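Local coordinates for tumor necrosis factor receptor superfamily member 11B (PDB 3URF), which acts as a secreted decoy receptor that neutralises the cytokine RANKL (TNFSF11) and so restrains osteoclast formation and activation, at residues 69-74 and 85-90; 100-105 and 131-136. All coordinates share one frame; numbering follows the deposited sequence.

In the fold
Both contacts lie where successive cysteine-rich repeats of the elongated receptor meet. Interaction 1 joins the end of the second repeat to the start of the third, and interaction 2 pairs a loop of the third repeat with one of the fourth. They follow each other along the chain, with centres about 21 Å apart, yet they touch: a salt bridge links E88 OE2 of 85-90 to K136 NZ of 131-136 at 2.9 Å. L69 and R90 of interaction 1 also pack on a chain of another protein. Interaction 2 is touched by no other protein chain of the assembly, and the side chain of its N131 lies about 10 Å from the N-acetylglucosamine of the glycan attached to N157.

Interaction 1 (69-74 and 85-90); sequences LQYVKQ and ECKEGR
The antiparallel beta hairpin of strands 70-74 and 83-86 is held here by Y71 and E85, a hydrogen-bonded pair whose backbones bond reciprocally: Y71 N to E85 O at 2.9 Å and E85 N to Y71 O at 3.0 Å. Just beyond the non-hydrogen-bonded pair Q70 and C86, K87 N reaches L69 O at 3.2 Å. E85 O also receives the CA-H of Q70, with CA to O 3.2 Å. On the face carrying Y71 and E85 the two side chains run alongside each other, ring and carboxylate planes 85° apart. With CG lodged between its backbone N and carbonyl carbon (chi1 82°), the tyrosine lays CD1 near E85 O and CE1 beside E85 CB. K73, from the other segment, approaches the same carboxylate, its chain turned at the CG-CD bond (chi3 -83°) to bring NZ to E85 OE1 at 3.0 Å, a salt bridge whose hydrogen bond is weak. E116 lies close to E85 OE2 with like charge, so K73 may offset that repulsion. With an alanine in place of E85, the K73 ammonium would probably be left without its charge partner and its bent chain freer to turn. At the opposite end of the contact, L69 CD1 sits 3.2 Å above the centre of one face of the R90 guanidinium, while R90 NE bonds to C97 O. The extended chain of K87 passes by the backbone of L69, CG 3.4 Å from L69 O. The segment 85-90 then reverses in a type II turn from K87 to R90, with G89 at backbone angles that call for glycine. K73 and Q74 together face V83 as a classic beta bulge, and C86 is disulfide-bonded to C97: a hairpin running into the next disulfide-bonded module, as in the TNF receptor cysteine-rich fold.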
ATOM      1  N   LEU B  69      22.232 -11.307   3.577  1.00 56.54           N
ATOM      2  CA  LEU B  69      23.678 -11.225   3.417  1.00 62.99           C
ATOM      3  C   LEU B  69      24.357 -10.503   4.571  1.00 60.93           C
ATOM      4  O   LEU B  69      25.432  -9.909   4.408  1.00 58.42           O
ATOM      5  CB  LEU B  69      24.040 -10.581   2.083  1.00 63.98           C
ATOM      6  CG  LEU B  69      23.440 -11.406   0.946  1.00 63.57           C
ATOM      7  CD1 LEU B  69      24.095 -11.082  -0.373  1.00 60.54           C
ATOM      8  CD2 LEU B  69      23.598 -12.874   1.276  1.00 65.68           C
ATOM      9  N   GLN B  70      23.727 -10.573   5.738  1.00 51.31           N
ATOM     10  CA  GLN B  70      24.302 -10.009   6.939  1.00 61.07           C
ATOM     11  C   GLN B  70      24.644 -11.082   7.933  1.00 69.26           C
ATOM     12  O   GLN B  70      24.046 -12.155   7.931  1.00 73.37           O
ATOM     13  CB  GLN B  70      23.324  -9.070   7.594  1.00 63.97           C
ATOM     14  CG  GLN B  70      23.353  -7.699   7.027  1.00 59.78           C
ATOM     15  CD  GLN B  70      22.560  -6.761   7.876  1.00 60.06           C
ATOM     16  OE1 GLN B  70      21.607  -7.171   8.559  1.00 60.19           O
ATOM     17  NE2 GLN B  70      22.949  -5.492   7.864  1.00 53.84           N
ATOM     18  N   TYR B  71      25.602 -10.771   8.797  1.00 69.81           N
ATOM     19  CA  TYR B  71      25.973 -11.673   9.871  1.00 63.62           C
ATOM     20  C   TYR B  71      25.967 -10.936  11.216  1.00 67.93           C
ATOM     21  O   TYR B  71      26.219  -9.723  11.278  1.00 59.41           O
ATOM     22  CB  TYR B  71      27.348 -12.270   9.593  1.00 61.55           C
ATOM     23  CG  TYR B  71      28.467 -11.354  10.002  1.00 71.54           C
ATOM     24  CD1 TYR B  71      29.011 -10.436   9.103  1.00 69.67           C
ATOM     25  CD2 TYR B  71      28.963 -11.387  11.299  1.00 69.71           C
ATOM     26  CE1 TYR B  71      30.036  -9.582   9.488  1.00 70.89           C
ATOM     27  CE2 TYR B  71      29.976 -10.538  11.694  1.00 84.01           C
ATOM     28  CZ  TYR B  71      30.513  -9.635  10.789  1.00 82.62           C
ATOM     29  OH  TYR B  71      31.531  -8.797  11.199  1.00 86.47           O
ATOM     30  N   VAL B  72      25.679 -11.671  12.289  1.00 65.75           N
ATOM     31  CA  VAL B  72      25.685 -11.096  13.630  1.00 57.85           C
ATOM     32  C   VAL B  72      27.090 -10.873  14.153  1.00 66.17           C
ATOM     33  O   VAL B  72      27.741 -11.805  14.618  1.00 69.39           O
ATOM     34  CB  VAL B  72      24.956 -11.980  14.646  1.00 50.71           C
ATOM     35  CG1 VAL B  72      24.736 -11.202  15.947  1.00 58.31           C
ATOM     36  CG2 VAL B  72      23.625 -12.452  14.085  1.00 50.67           C
ATOM     37  N   LYS B  73      27.554  -9.633  14.075  1.00 71.91           N
ATOM     38  CA  LYS B  73      28.863  -9.285  14.602  1.00 78.99           C
ATOM     39  C   LYS B  73      28.852  -9.336  16.125  1.00 88.14           C
ATOM     40  O   LYS B  73      29.727  -9.936  16.759  1.00 87.91           O
ATOM     41  CB  LYS B  73      29.255  -7.888  14.144  1.00 70.85           C
ATOM     42  CG  LYS B  73      30.335  -7.281  14.990  1.00 81.98           C
ATOM     43  CD  LYS B  73      30.550  -5.821  14.661  1.00 97.00           C
ATOM     44  CE  LYS B  73      31.463  -5.644  13.463  1.00 96.95           C
ATOM     45  NZ  LYS B  73      31.837  -4.209  13.285  1.00 94.72           N
ATOM     46  N   GLN B  74      27.851  -8.690  16.705  1.00 84.78           N
ATOM     47  CA  GLN B  74      27.688  -8.661  18.143  1.00 73.28           C
ATOM     48  C   GLN B  74      26.330  -9.256  18.501  1.00 75.34           C
ATOM     49  O   GLN B  74      25.277  -8.770  18.082  1.00 74.14           O
ATOM     50  CB  GLN B  74      27.814  -7.225  18.651  1.00 75.77           C
ATOM     51  CG  GLN B  74      27.178  -6.965  20.006  1.00 88.54           C
ATOM     52  CD  GLN B  74      27.998  -7.497  21.168  1.00100.96           C
ATOM     53  OE1 GLN B  74      27.446  -7.849  22.216  1.00112.50           O
ATOM     54  NE2 GLN B  74      29.321  -7.542  20.999  1.00 93.03           N
ATOM     55  N   GLU B  85      25.967  -6.863  10.353  1.00 72.60           N
ATOM     56  CA  GLU B  85      26.769  -6.189   9.350  1.00 77.49           C
ATOM     57  C   GLU B  85      26.777  -6.921   8.021  1.00 76.93           C
ATOM     58  O   GLU B  85      26.642  -8.147   7.968  1.00 80.05           O
ATOM     59  CB  GLU B  85      28.186  -5.951   9.862  1.00 86.23           C
ATOM     60  CG  GLU B  85      28.239  -4.897  10.953  1.00107.27           C
ATOM     61  CD  GLU B  85      29.561  -4.159  10.991  1.00121.93           C
ATOM     62  OE1 GLU B  85      30.586  -4.755  10.591  1.00122.54           O
ATOM     63  OE2 GLU B  85      29.570  -2.980  11.415  1.00124.09           O
ATOM     64  N   CYS B  86      26.906  -6.152   6.946  1.00 71.07           N
ATOM     65  CA  CYS B  86      27.045  -6.729   5.621  1.00 70.02           C
ATOM     66  C   CYS B  86      28.372  -7.455   5.496  1.00 70.13           C
ATOM     67  O   CYS B  86      29.402  -6.958   5.943  1.00 77.85           O
ATOM     68  CB  CYS B  86      26.912  -5.655   4.539  1.00 63.09           C
ATOM     69  SG  CYS B  86      25.198  -5.107   4.270  1.00 86.64           S
ATOM     70  N   LYS B  87      28.332  -8.637   4.893  1.00 67.92           N
ATOM     71  CA  LYS B  87      29.529  -9.441   4.667  1.00 66.55           C
ATOM     72  C   LYS B  87      30.538  -8.727   3.767  1.00 77.23           C
ATOM     73  O   LYS B  87      30.212  -7.717   3.132  1.00 76.35           O
ATOM     74  CB  LYS B  87      29.135 -10.798   4.078  1.00 71.46           C
ATOM     75  CG  LYS B  87      28.291 -11.624   5.049  1.00 85.65           C
ATOM     76  CD  LYS B  87      27.583 -12.811   4.396  1.00 91.19           C
ATOM     77  CE  LYS B  87      26.552 -13.415   5.370  1.00 91.60           C
ATOM     78  NZ  LYS B  87      25.553 -14.329   4.728  1.00 80.30           N
ATOM     79  N   GLU B  88      31.767  -9.249   3.732  1.00 81.74           N
ATOM     80  CA  GLU B  88      32.847  -8.659   2.939  1.00 73.07           C
ATOM     81  C   GLU B  88      32.375  -8.333   1.534  1.00 69.46           C
ATOM     82  O   GLU B  88      31.647  -9.118   0.893  1.00 66.72           O
ATOM     83  CB  GLU B  88      34.059  -9.600   2.852  1.00 86.15           C
ATOM     84  CG  GLU B  88      35.447  -8.902   2.770  1.00129.09           C
ATOM     85  CD  GLU B  88      35.873  -8.460   1.356  1.00118.30           C
ATOM     86  OE1 GLU B  88      35.366  -9.009   0.346  1.00 97.81           O
ATOM     87  OE2 GLU B  88      36.738  -7.558   1.264  1.00117.04           O
ATOM     88  N   GLY B  89      32.797  -7.168   1.060  1.00 60.18           N
ATOM     89  CA  GLY B  89      32.480  -6.747  -0.287  1.00 59.64           C
ATOM     90  C   GLY B  89      31.167  -6.001  -0.378  1.00 63.19           C
ATOM     91  O   GLY B  89      30.905  -5.364  -1.394  1.00 68.00           O
ATOM     92  N   ARG B  90      30.345  -6.062   0.670  1.00 57.69           N
ATOM     93  CA  ARG B  90      29.024  -5.449   0.595  1.00 65.88           C
ATOM     94  C   ARG B  90      28.724  -4.416   1.678  1.00 66.45           C
ATOM     95  O   ARG B  90      29.155  -4.536   2.826  1.00 67.94           O
ATOM     96  CB  ARG B  90      27.940  -6.524   0.558  1.00 65.97           C
ATOM     97  CG  ARG B  90      28.333  -7.738  -0.267  1.00 64.30           C
ATOM     98  CD  ARG B  90      27.234  -8.787  -0.286  1.00 51.34           C
ATOM     99  NE  ARG B  90      26.305  -8.482  -1.355  1.00 67.94           N
ATOM    100  CZ  ARG B  90      26.034  -9.287  -2.371  1.00 75.72           C
ATOM    101  NH1 ARG B  90      26.605 -10.484  -2.443  1.00 66.70           N
ATOM    102  NH2 ARG B  90      25.178  -8.891  -3.307  1.00 76.54           N
TER

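Interaction 2 (100-105 and 131-136)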
ATOM      1  N   HIS B 100      30.133  -3.780  -3.082  1.00 76.95           N
ATOM      2  CA  HIS B 100      30.872  -2.548  -3.312  1.00 63.52           C
ATOM      3  C   HIS B 100      31.091  -2.330  -4.800  1.00 66.58           C
ATOM      4  O   HIS B 100      31.333  -3.282  -5.563  1.00 64.52           O
ATOM      5  CB  HIS B 100      32.237  -2.620  -2.628  1.00 63.00           C
ATOM      6  CG  HIS B 100      32.178  -2.548  -1.136  1.00 75.29           C
ATOM      7  ND1 HIS B 100      31.458  -1.580  -0.465  1.00 79.82           N
ATOM      8  CD2 HIS B 100      32.762  -3.309  -0.181  1.00 66.34           C
ATOM      9  CE1 HIS B 100      31.590  -1.760   0.839  1.00 68.40           C
ATOM     10  NE2 HIS B 100      32.372  -2.806   1.036  1.00 59.36           N
ATOM     11  N   ARG B 101      31.006  -1.065  -5.201  1.00 67.62           N
ATOM     12  CA  ARG B 101      31.371  -0.637  -6.545  1.00 82.54           C
ATOM     13  C   ARG B 101      32.775  -1.100  -6.930  1.00 91.19           C
ATOM     14  O   ARG B 101      33.708  -1.031  -6.131  1.00 86.78           O
ATOM     15  CB  ARG B 101      31.301   0.890  -6.635  1.00 85.12           C
ATOM     16  CG  ARG B 101      31.645   1.458  -8.003  1.00 97.11           C
ATOM     17  CD  ARG B 101      31.424   2.966  -8.036  1.00105.66           C
ATOM     18  NE  ARG B 101      31.232   3.517  -6.696  1.00101.18           N
ATOM     19  CZ  ARG B 101      30.080   4.003  -6.240  1.00 93.41           C
ATOM     20  NH1 ARG B 101      29.003   4.017  -7.019  1.00 85.20           N
ATOM     21  NH2 ARG B 101      30.007   4.486  -5.003  1.00 89.73           N
ATOM     22  N   SER B 102      32.924  -1.581  -8.156  1.00 98.51           N
ATOM     23  CA  SER B 102      34.249  -1.865  -8.683  1.00 99.65           C
ATOM     24  C   SER B 102      34.801  -0.596  -9.316  1.00101.79           C
ATOM     25  O   SER B 102      34.126   0.053 -10.110  1.00106.65           O
ATOM     26  CB  SER B 102      34.192  -2.993  -9.714  1.00 97.36           C
ATOM     27  OG  SER B 102      34.809  -4.163  -9.211  1.00 99.69           O
ATOM     28  N   CYS B 103      36.017  -0.219  -8.947  1.00105.05           N
ATOM     29  CA  CYS B 103      36.649   0.935  -9.572  1.00100.98           C
ATOM     30  C   CYS B 103      37.251   0.509 -10.906  1.00100.26           C
ATOM     31  O   CYS B 103      38.134  -0.353 -10.948  1.00 96.96           O
ATOM     32  CB  CYS B 103      37.710   1.534  -8.655  1.00 91.86           C
ATOM     33  SG  CYS B 103      37.645   3.317  -8.551  1.00171.33           S
ATOM     34  N   PRO B 104      36.758   1.102 -12.002  1.00101.22           N
ATOM     35  CA  PRO B 104      37.086   0.702 -13.374  1.00105.55           C
ATOM     36  C   PRO B 104      38.590   0.607 -13.606  1.00117.74           C
ATOM     37  O   PRO B 104      39.377   1.236 -12.886  1.00115.84           O
ATOM     38  CB  PRO B 104      36.498   1.835 -14.219  1.00107.13           C
ATOM     39  CG  PRO B 104      35.407   2.405 -13.382  1.00108.32           C
ATOM     40  CD  PRO B 104      35.870   2.278 -11.962  1.00104.81           C
ATOM     41  N   PRO B 105      38.994  -0.178 -14.614  1.00118.79           N
ATOM     42  CA  PRO B 105      40.423  -0.292 -14.914  1.00111.09           C
ATOM     43  C   PRO B 105      41.048   1.080 -15.103  1.00107.63           C
ATOM     44  O   PRO B 105      42.255   1.168 -15.296  1.00113.45           O
ATOM     45  CB  PRO B 105      40.447  -1.076 -16.231  1.00109.58           C
ATOM     46  CG  PRO B 105      39.176  -1.874 -16.216  1.00115.98           C
ATOM     47  CD  PRO B 105      38.161  -0.999 -15.512  1.00117.31           C
ATOM     48  N   ASN B 131      45.943  -0.212 -13.217  1.00102.74           N
ATOM     49  CA  ASN B 131      45.808  -1.166 -14.323  1.00110.09           C
ATOM     50  C   ASN B 131      44.584  -2.100 -14.239  1.00122.57           C
ATOM     51  O   ASN B 131      44.366  -2.925 -15.129  1.00124.72           O
ATOM     52  CB  ASN B 131      47.106  -1.979 -14.520  1.00107.24           C
ATOM     53  CG  ASN B 131      47.475  -2.829 -13.302  1.00112.84           C
ATOM     54  OD1 ASN B 131      46.605  -3.252 -12.537  1.00123.47           O
ATOM     55  ND2 ASN B 131      48.775  -3.091 -13.127  1.00101.46           N
ATOM     56  N   GLU B 132      43.774  -1.963 -13.190  1.00123.99           N
ATOM     57  CA  GLU B 132      42.732  -2.956 -12.923  1.00115.22           C
ATOM     58  C   GLU B 132      41.378  -2.412 -12.486  1.00105.37           C
ATOM     59  O   GLU B 132      41.223  -1.229 -12.167  1.00 92.61           O
ATOM     60  CB  GLU B 132      43.217  -3.926 -11.854  1.00112.50           C
ATOM     61  CG  GLU B 132      43.600  -3.234 -10.565  1.00111.56           C
ATOM     62  CD  GLU B 132      44.208  -4.188  -9.568  1.00121.03           C
ATOM     63  OE1 GLU B 132      44.815  -3.715  -8.580  1.00114.86           O
ATOM     64  OE2 GLU B 132      44.080  -5.414  -9.785  1.00129.14           O
ATOM     65  N   THR B 133      40.396  -3.310 -12.485  1.00106.17           N
ATOM     66  CA  THR B 133      39.096  -3.035 -11.898  1.00104.39           C
ATOM     67  C   THR B 133      39.102  -3.660 -10.518  1.00100.47           C
ATOM     68  O   THR B 133      39.052  -4.885 -10.383  1.00 97.69           O
ATOM     69  CB  THR B 133      37.946  -3.652 -12.711  1.00 97.93           C
ATOM     70  OG1 THR B 133      38.412  -3.998 -14.020  1.00104.49           O
ATOM     71  CG2 THR B 133      36.789  -2.668 -12.829  1.00 91.14           C
ATOM     72  N   SER B 134      39.194  -2.815  -9.498  1.00 94.57           N
ATOM     73  CA  SER B 134      39.242  -3.278  -8.121  1.00 95.11           C
ATOM     74  C   SER B 134      38.302  -2.454  -7.267  1.00 99.57           C
ATOM     75  O   SER B 134      38.129  -1.264  -7.501  1.00109.94           O
ATOM     76  CB  SER B 134      40.662  -3.169  -7.570  1.00 96.55           C
ATOM     77  OG  SER B 134      40.680  -3.370  -6.165  1.00100.28           O
ATOM     78  N   SER B 135      37.686  -3.082  -6.279  1.00 91.41           N
ATOM     79  CA  SER B 135      36.841  -2.332  -5.373  1.00 81.77           C
ATOM     80  C   SER B 135      37.687  -1.844  -4.205  1.00 79.39           C
ATOM     81  O   SER B 135      37.214  -1.073  -3.370  1.00 85.06           O
ATOM     82  CB  SER B 135      35.643  -3.180  -4.897  1.00 79.67           C
ATOM     83  OG  SER B 135      35.977  -4.040  -3.815  1.00 76.55           O
ATOM     84  N   LYS B 136      38.946  -2.279  -4.158  1.00 74.27           N
ATOM     85  CA  LYS B 136      39.805  -1.979  -3.011  1.00 81.95           C
ATOM     86  C   LYS B 136      41.030  -1.123  -3.336  1.00 86.05           C
ATOM     87  O   LYS B 136      41.476  -0.327  -2.504  1.00 81.02           O
ATOM     88  CB  LYS B 136      40.260  -3.273  -2.330  1.00 87.21           C
ATOM     89  CG  LYS B 136      39.212  -4.372  -2.333  1.00 98.04           C
ATOM     90  CD  LYS B 136      39.464  -5.395  -1.230  1.00106.11           C
ATOM     91  CE  LYS B 136      39.325  -4.758   0.147  1.00107.41           C
ATOM     92  NZ  LYS B 136      39.005  -5.762   1.204  1.00109.92           N
TER
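C103 O accepts from two neighbouring residues of 131-136: the amide of S134, with S134 N to C103 O 3.0 Å, and the CA-H of T133, with T133 CA to C103 O also 3.0 Å. The return bond, C103 N to S134 O at 2.8 Å, completes a single antiparallel bridge, but its donor stands 54° out of the plane of the S134 carbonyl. A second carbonyl works in the other direction: E132 O takes the CA-H of P105, with CA to O 3.0 Å; the proline nitrogen itself has no hydrogen to offer. The touching parts run 174° apart end to end, although neither belongs to a regular strand. In the fold this is a loop-to-loop join between the third and fourth cysteine-rich repeats, and the 100-105 side is tied down by the disulfide of C103 with C121. T133 rests against the two prolines with separate branches: its methyl CG2 meets P104 CA at 3.4 Å, and its hydroxyl OG1 lies beside P105 CG. The T133 and P105 side chains lie alongside each other, pointing the same way, and S102 CB meets CG2 of the threonine more loosely. Further along, S135 presents CB to R101 O and to H100 CB, the latter at 4.1 Å. Its OG, placed between backbone N and carbonyl carbon (chi1 82°), comes to the same H100 CB. S134 instead turns its hydroxyl back to its own chain: OG accepts from K136 N at 2.9 Å in an ST turn, and is also hydrogen-bonded to A137 N, so two amides secure it. R101 leads its guanidinium away from 131-136, where NH2 bonds to T119 O, and its backbone N is held by N118 OD1.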